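Long-range contacts in polycyclic ketone monooxygenase (Myceliophthora thermophila, PDB 5MQ6), which catalyses Baeyer-Villiger oxidation with FAD and NADPH, inserting one oxygen atom beside the carbonyl of ketones, notably bulky polycyclic ones, to give esters or lactones: residues L142-T146 with T169-L173; E331-L336 with Q348-V352; L532-A538 with G624-M630. All blocks are in the same frame, centred on the assembly; numbering follows the deposited sequence.

Interaction 1 of 3, residues L142-T146 with T169-L173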
# COMPACT_ATOMS: atom_id res chain seq x y z
N LEU A 142 3.56 1.76 17.36
CA LEU A 142 3.82 1.36 18.75
C LEU A 142 5.11 1.95 19.29
O LEU A 142 5.80 1.32 20.10
CB LEU A 142 3.80 -0.16 18.90
CG LEU A 142 2.47 -0.88 18.51
CD1 LEU A 142 2.74 -2.38 18.24
CD2 LEU A 142 1.43 -0.65 19.59
N LEU A 143 5.39 3.18 18.90
CA LEU A 143 6.59 3.87 19.38
C LEU A 143 6.53 4.07 20.89
O LEU A 143 7.46 3.71 21.61
CB LEU A 143 6.81 5.22 18.62
CG LEU A 143 7.37 4.98 17.22
CD1 LEU A 143 7.74 6.27 16.50
CD2 LEU A 143 8.54 4.01 17.11
N GLU A 144 5.42 4.57 21.37
CA GLU A 144 5.33 4.82 22.78
C GLU A 144 5.43 3.50 23.56
O GLU A 144 6.03 3.48 24.61
CB GLU A 144 4.07 5.51 23.14
CG GLU A 144 4.02 5.85 24.65
CD GLU A 144 2.82 6.70 25.03
OE1 GLU A 144 1.97 7.06 24.16
OE2 GLU A 144 2.69 6.97 26.22
N GLU A 145 4.86 2.41 23.03
CA GLU A 145 4.78 1.14 23.75
C GLU A 145 6.06 0.34 23.71
O GLU A 145 6.34 -0.45 24.61
CB GLU A 145 3.65 0.27 23.22
CG GLU A 145 2.30 0.90 23.40
CD GLU A 145 1.85 1.89 22.30
OE1 GLU A 145 2.59 2.54 21.47
OE2 GLU A 145 0.66 2.09 22.34
N THR A 146 6.87 0.56 22.70
CA THR A 146 8.13 -0.09 22.64
C THR A 146 9.25 0.75 23.29
O THR A 146 10.34 0.25 23.53
CB THR A 146 8.52 -0.34 21.22
OG1 THR A 146 8.39 0.87 20.48
CG2 THR A 146 7.62 -1.42 20.57
N THR A 169 9.40 -9.45 19.08
CA THR A 169 10.14 -9.82 20.28
C THR A 169 9.42 -9.37 21.52
O THR A 169 9.23 -10.15 22.45
CB THR A 169 11.52 -9.16 20.25
OG1 THR A 169 12.29 -9.80 19.21
CG2 THR A 169 12.27 -9.27 21.61
N GLN A 170 9.00 -8.11 21.53
CA GLN A 170 8.36 -7.57 22.69
C GLN A 170 7.08 -8.36 23.03
O GLN A 170 6.81 -8.61 24.20
CB GLN A 170 8.12 -6.07 22.56
CG GLN A 170 7.51 -5.49 23.80
CD GLN A 170 7.63 -4.01 23.90
OE1 GLN A 170 8.51 -3.38 23.30
NE2 GLN A 170 6.71 -3.41 24.63
N TRP A 171 6.31 -8.77 22.04
CA TRP A 171 5.05 -9.46 22.35
C TRP A 171 5.13 -10.93 22.16
O TRP A 171 4.09 -11.59 22.11
CB TRP A 171 3.85 -8.83 21.60
CG TRP A 171 3.38 -7.56 22.25
CD1 TRP A 171 2.41 -7.47 23.14
CD2 TRP A 171 3.87 -6.21 22.04
NE1 TRP A 171 2.21 -6.18 23.50
CE2 TRP A 171 3.11 -5.38 22.86
CE3 TRP A 171 4.87 -5.66 21.28
CZ2 TRP A 171 3.28 -3.99 22.92
CZ3 TRP A 171 5.06 -4.22 21.30
CH2 TRP A 171 4.30 -3.43 22.14
N LYS A 172 6.35 -11.46 22.09
CA LYS A 172 6.61 -12.88 22.04
C LYS A 172 5.88 -13.59 20.96
O LYS A 172 5.22 -14.56 21.15
CB LYS A 172 6.35 -13.47 23.44
CG LYS A 172 7.10 -12.59 24.46
CD LYS A 172 7.19 -13.13 25.87
CE LYS A 172 5.83 -13.07 26.53
NZ LYS A 172 5.27 -11.73 26.81
N LEU A 173 6.10 -13.11 19.76
CA LEU A 173 5.42 -13.64 18.61
C LEU A 173 6.25 -14.56 17.78
O LEU A 173 5.73 -15.14 16.85
CB LEU A 173 4.89 -12.46 17.76
CG LEU A 173 3.95 -11.52 18.44
CD1 LEU A 173 3.50 -10.38 17.50
CD2 LEU A 173 2.72 -12.27 18.79
O HOH W 1 10.86 -2.80 22.79
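Trp171 pushes the six-membered end of its indole against the short helix 143-146. Glu145 CB lies in the ring plane, at the edge, 3.9 Å from CH2 of Trp171, while Thr146 CG2 meets CZ3 at the same rim. Leu142 CD1 approaches CZ3 obliquely from 4.3 Å. This is the close-packed part: a wide aromatic suits it because one rim can take Glu145 CB and the Thr146 methyl. Gln170 CG covers one indole face. Thr146 can turn its methyl to the ring because its hydroxyl, placed between backbone N and carbonyl carbon (chi1 51°), turns back to Leu142 O, with Thr146 OG1 2.7 Å from that oxygen. Thr146 N reaches the same carbonyl from the opposite face.

The other side is polar and open to water. Its firm link is a nearly straight bond (166°) from Gln170 NE2, above the carbonyl plane, to Glu145 O at 3.0 Å. Glutamine is long enough to span this gap, and its OE1 lies 3.5 Å from Thr146 CG2. A water donates to Thr146 O beside it, and the exposed Glu145 carboxylate turns out to solvent.

Trp171 follows helix 157-170, which Lys172, with positive phi, closes as C-prime residue of a Schellman motif. Glu99 accepts from Trp171 NE1, and Val95 of the same helix 88-99 packs against both Trp171 and Leu142, tying the pair to the helix after strand 78-84.

Interaction 2 of 3, residues E331-L336 with Q348-V352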
# COMPACT_ATOMS: atom_id res chain seq x y z
N GLU A 331 -2.13 11.43 18.34
CA GLU A 331 -2.37 12.84 18.17
C GLU A 331 -1.51 13.38 17.00
O GLU A 331 -1.97 14.09 16.15
CB GLU A 331 -2.14 13.57 19.53
CG GLU A 331 -1.81 15.01 19.37
CD GLU A 331 -1.52 15.69 20.66
OE1 GLU A 331 -0.32 15.95 20.96
OE2 GLU A 331 -2.52 15.90 21.37
N ARG A 332 -0.26 12.95 16.91
CA ARG A 332 0.59 13.37 15.84
C ARG A 332 0.11 12.95 14.44
O ARG A 332 0.23 13.69 13.47
CB ARG A 332 2.00 12.87 16.12
CG ARG A 332 3.07 13.56 15.31
CD ARG A 332 4.43 13.06 15.78
NE ARG A 332 5.47 13.76 15.04
CZ ARG A 332 5.96 14.95 15.34
NH1 ARG A 332 6.88 15.42 14.55
NH2 ARG A 332 5.57 15.67 16.38
N MET A 333 -0.41 11.73 14.35
CA MET A 333 -0.89 11.18 13.12
C MET A 333 -2.10 11.97 12.67
O MET A 333 -2.30 12.26 11.49
CB MET A 333 -1.28 9.70 13.33
CG MET A 333 -0.12 8.74 13.38
SD MET A 333 -0.50 6.95 13.52
CE MET A 333 -1.69 6.93 14.73
N LEU A 334 -2.92 12.35 13.65
CA LEU A 334 -4.10 13.20 13.38
C LEU A 334 -3.69 14.60 12.87
O LEU A 334 -4.20 15.09 11.90
CB LEU A 334 -4.93 13.27 14.65
CG LEU A 334 -5.79 12.04 14.94
CD1 LEU A 334 -6.19 12.05 16.42
CD2 LEU A 334 -7.06 12.13 14.11
N ASN A 335 -2.71 15.17 13.52
CA ASN A 335 -2.16 16.45 13.10
C ASN A 335 -1.65 16.44 11.65
O ASN A 335 -2.06 17.25 10.86
CB ASN A 335 -1.08 16.83 14.10
CG ASN A 335 -0.52 18.19 13.84
OD1 ASN A 335 0.46 18.39 13.11
ND2 ASN A 335 -1.19 19.16 14.41
N LEU A 336 -0.84 15.44 11.29
CA LEU A 336 -0.38 15.28 9.94
C LEU A 336 -1.57 15.13 8.96
O LEU A 336 -1.64 15.79 7.94
CB LEU A 336 0.54 14.04 9.83
CG LEU A 336 0.98 13.69 8.44
CD1 LEU A 336 1.79 14.84 7.80
CD2 LEU A 336 1.88 12.48 8.57
N GLN A 348 -3.23 26.20 14.25
CA GLN A 348 -2.72 24.95 14.84
C GLN A 348 -1.23 24.79 14.57
O GLN A 348 -0.71 25.28 13.56
CB GLN A 348 -3.44 23.70 14.35
CG GLN A 348 -3.17 23.25 12.93
CD GLN A 348 -3.85 21.89 12.64
OE1 GLN A 348 -5.02 21.67 12.98
NE2 GLN A 348 -3.12 21.01 12.03
N GLU A 349 -0.56 24.12 15.49
CA GLU A 349 0.84 23.70 15.28
C GLU A 349 0.87 22.71 14.11
O GLU A 349 -0.00 21.84 14.02
CB GLU A 349 1.36 23.03 16.55
CG GLU A 349 2.79 22.61 16.42
CD GLU A 349 3.32 21.85 17.59
OE1 GLU A 349 2.57 21.70 18.55
OE2 GLU A 349 4.48 21.36 17.52
N ASN A 350 1.79 22.91 13.19
CA ASN A 350 2.09 21.94 12.17
C ASN A 350 3.20 21.10 12.75
O ASN A 350 4.37 21.41 12.67
CB ASN A 350 2.52 22.63 10.90
CG ASN A 350 2.77 21.68 9.81
OD1 ASN A 350 2.92 20.46 10.04
ND2 ASN A 350 2.89 22.20 8.63
N MET A 351 2.82 19.99 13.36
CA MET A 351 3.82 19.22 14.10
C MET A 351 4.87 18.60 13.18
O MET A 351 6.10 18.60 13.49
CB MET A 351 3.12 18.09 14.83
CG MET A 351 2.14 18.55 15.85
SD MET A 351 1.37 17.20 16.82
CE MET A 351 0.38 18.19 17.90
N VAL A 352 4.42 18.03 12.07
CA VAL A 352 5.35 17.34 11.19
C VAL A 352 6.12 18.28 10.31
O VAL A 352 7.38 18.06 10.10
CB VAL A 352 4.65 16.23 10.36
CG1 VAL A 352 5.67 15.52 9.51
CG2 VAL A 352 4.02 15.19 11.30
O HOH W 2 6.91 18.21 16.43
O HOH W 3 1.80 17.92 10.79
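Asn335 reads the backbone of the loop 348-352 with both ends of its amide. Its ND2 donates to Glu349 O at 3.0 Å, almost straight (168°) and with the acceptor in the amide plane. Met351 N donates to Asn335 OD1 at 2.9 Å, tilted from the carbonyl plane. CG stands anti to the backbone N (chi1 -175°), which carries the amide out from the helix to meet the loop. A second donor reaches OD1: a water 2.7 Å from Asn335 OD1 that also donates to Asn350 OD1 and accepts from Val352 N. Asn350 OD1 also accepts from Ala353 N. Asparagine suits position 335 because it offers donor and acceptor together on a short stem.

Met351 lies across this amide, its CG 3.4 Å from Asn335 CG, and runs extended until CE comes to the carboxylate of Glu331. Nearer the backbone, Met351 CB sits over one face of the Arg332 guanidinium. Another water, in the guanidinium plane, is 2.9 Å from Arg332 NH2 and donates to Met351 O. The charge of Arg332 has its salt-bridge partner in Glu135, Glu349 has Arg324, and Gln348 NE2 is taken by Ser338 and Tyr339. Beside these polar groups the buried, branched Leu336 and Val352 meet, Leu336 CB 3.9 Å from Val352 CG2.

Such a side-chain amide, donating to one residue and accepting from the next but one, imitates a neighbouring strand. Here it fastens a loop to helix 328-340, whose Leu336 side chain is about 9 Å from the bound FAD.

Interaction 3 of 3, residues L532-A538 with G624-M630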
# COMPACT_ATOMS: atom_id res chain seq x y z
N LEU A 532 -10.42 -1.41 3.44
CA LEU A 532 -10.04 -0.73 2.25
C LEU A 532 -11.36 -0.18 1.60
O LEU A 532 -11.73 0.84 1.88
CB LEU A 532 -9.20 -1.68 1.32
CG LEU A 532 -8.65 -0.89 0.10
CD1 LEU A 532 -7.49 -0.05 0.62
CD2 LEU A 532 -8.23 -1.70 -1.15
N SER A 533 -12.12 -0.91 0.81
CA SER A 533 -13.41 -0.46 0.36
C SER A 533 -14.33 -0.03 1.55
O SER A 533 -14.29 -0.62 2.61
CB SER A 533 -14.15 -1.58 -0.37
OG SER A 533 -13.51 -2.05 -1.49
N GLN A 534 -15.15 0.99 1.32
CA GLN A 534 -16.25 1.41 2.21
C GLN A 534 -15.72 1.89 3.56
O GLN A 534 -16.30 1.62 4.60
CB GLN A 534 -17.25 0.22 2.41
CG GLN A 534 -17.64 -0.51 1.10
CD GLN A 534 -19.00 -1.20 1.29
OE1 GLN A 534 -19.28 -1.79 2.36
NE2 GLN A 534 -19.88 -1.02 0.32
N SER A 535 -14.60 2.60 3.54
CA SER A 535 -14.10 3.10 4.79
C SER A 535 -13.49 4.52 4.56
O SER A 535 -14.11 5.39 3.99
CB SER A 535 -13.13 2.05 5.33
OG SER A 535 -11.93 1.91 4.51
N SER A 536 -12.29 4.74 5.02
CA SER A 536 -11.51 5.91 4.72
C SER A 536 -10.06 5.43 4.74
O SER A 536 -9.78 4.32 5.17
CB SER A 536 -11.79 6.96 5.81
OG SER A 536 -11.09 8.18 5.59
N GLN A 537 -9.15 6.26 4.25
CA GLN A 537 -7.75 5.94 4.16
C GLN A 537 -7.02 7.27 4.55
O GLN A 537 -7.59 8.33 4.50
CB GLN A 537 -7.40 5.54 2.72
CG GLN A 537 -7.56 6.75 1.77
CD GLN A 537 -7.50 6.49 0.27
OE1 GLN A 537 -6.45 6.20 -0.32
NE2 GLN A 537 -8.63 6.67 -0.38
N ALA A 538 -5.77 7.15 4.92
CA ALA A 538 -4.94 8.24 5.18
C ALA A 538 -3.73 8.02 4.32
O ALA A 538 -3.39 6.88 4.02
CB ALA A 538 -4.64 8.20 6.64
N GLY A 624 -16.32 2.46 -3.14
CA GLY A 624 -15.49 3.58 -2.69
C GLY A 624 -15.58 3.79 -1.22
O GLY A 624 -15.95 2.88 -0.48
N ASN A 625 -15.24 5.00 -0.80
CA ASN A 625 -15.02 5.35 0.56
C ASN A 625 -15.93 6.48 1.01
O ASN A 625 -16.58 7.15 0.25
CB ASN A 625 -13.57 5.80 0.69
CG ASN A 625 -12.60 4.66 0.92
OD1 ASN A 625 -12.96 3.59 1.25
ND2 ASN A 625 -11.31 4.98 0.85
N LEU A 626 -15.98 6.65 2.33
CA LEU A 626 -16.55 7.83 2.90
C LEU A 626 -15.69 9.00 2.36
O LEU A 626 -14.58 8.78 1.90
CB LEU A 626 -16.41 7.73 4.38
CG LEU A 626 -17.09 6.59 5.09
CD1 LEU A 626 -16.67 6.64 6.53
CD2 LEU A 626 -18.60 6.79 5.05
N SER A 627 -16.23 10.22 2.37
CA SER A 627 -15.60 11.38 1.75
C SER A 627 -15.09 12.40 2.80
O SER A 627 -14.69 13.51 2.42
CB SER A 627 -16.57 12.07 0.79
OG SER A 627 -17.68 12.60 1.49
N GLN A 628 -15.13 12.03 4.10
CA GLN A 628 -14.91 12.99 5.14
C GLN A 628 -13.61 12.92 5.90
O GLN A 628 -13.41 13.70 6.84
CB GLN A 628 -16.07 12.98 6.08
CG GLN A 628 -17.44 13.20 5.42
CD GLN A 628 -17.66 14.61 4.91
OE1 GLN A 628 -17.87 15.49 5.69
NE2 GLN A 628 -17.60 14.82 3.58
N GLY A 629 -12.73 12.02 5.47
CA GLY A 629 -11.42 11.73 6.09
C GLY A 629 -11.31 10.81 7.28
O GLY A 629 -12.33 10.46 7.98
N MET A 630 -10.07 10.42 7.54
CA MET A 630 -9.80 9.39 8.56
C MET A 630 -10.32 9.79 9.97
O MET A 630 -10.93 8.97 10.68
CB MET A 630 -8.32 8.97 8.59
CG MET A 630 -8.06 7.86 9.62
SD MET A 630 -8.82 6.25 9.15
CE MET A 630 -8.38 6.01 7.50
O HOH W 4 -9.57 2.88 1.32
O HOH W 5 -12.48 9.73 3.79
O HOH W 6 -10.61 7.97 0.53
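Gly624 O receives Gln534 N at 2.7 Å, the shortest hydrogen bond between the two loops, although it is bent to 136°. One step on, Leu626 N donates to Ser535 O at 2.8 Å, so two loops running in the same direction are bridged through their backbones at Gly624 and Leu626. Asn625 sends its side chain in between these two bonds. Its CG lies anti to the carbonyl carbon (chi1 -86°), and OD1 takes Ser535 N at 3.0 Å, from above the amide plane and nearly straight (164°). The other end of the amide, Asn625 ND2, gives a hydrogen to a water at 2.8 Å that itself donates to Leu532 O. That carbonyl is also held by Ser535 OG, a short hydroxyl well suited to folding back on its own turn. Replacing Asn625 by a leucine would probably leave Ser535 N without its acceptor and break the water link to Leu532 O.

The loop 532-538 joins strand 527-529 to helix 541-562, whose Asn541 binds FAD, a connection that belongs to the nucleotide-binding core of these flavoproteins. Across the contact, Gly629, whose positive phi favours glycine, is the N-cap of helix 630-641. A water accepts from Gly629 N and from Ser536 OG, and donates to Leu626 O. Met630, bent at chi2 and chi3, curls its flexible chain so that CE lies 3.2 Å from Ser536 O, while Met630 CB meets Ala538 CB at 4.2 Å. Phe543 of helix 541-562 packs on both Ala538 and Met630.

The three contacts follow one another along the chain, each closing before the next opens. Interaction 1 lies near the surface, beside helix 88-99, and interaction 2 on helix 328-340; their centres are 24 Å apart, yet Leu143 and Glu144 touch Trp328 of that helix. Interaction 3 is the most deeply placed, 20 Å from interaction 2 between centres and 28 Å from interaction 1. Two helices join the last two: Met333, Leu334, Ala538 and Met630 pack on Phe543 of helix 541-562, while Leu334 touches Ala631 and Met634, and Ser535 Tyr633, of helix 630-641. Side chains of interactions 2 and 3 come within about 9 and 8 Å of FAD, those of interaction 1 about 12 Å. Only interaction 3 joins regions far apart in sequence.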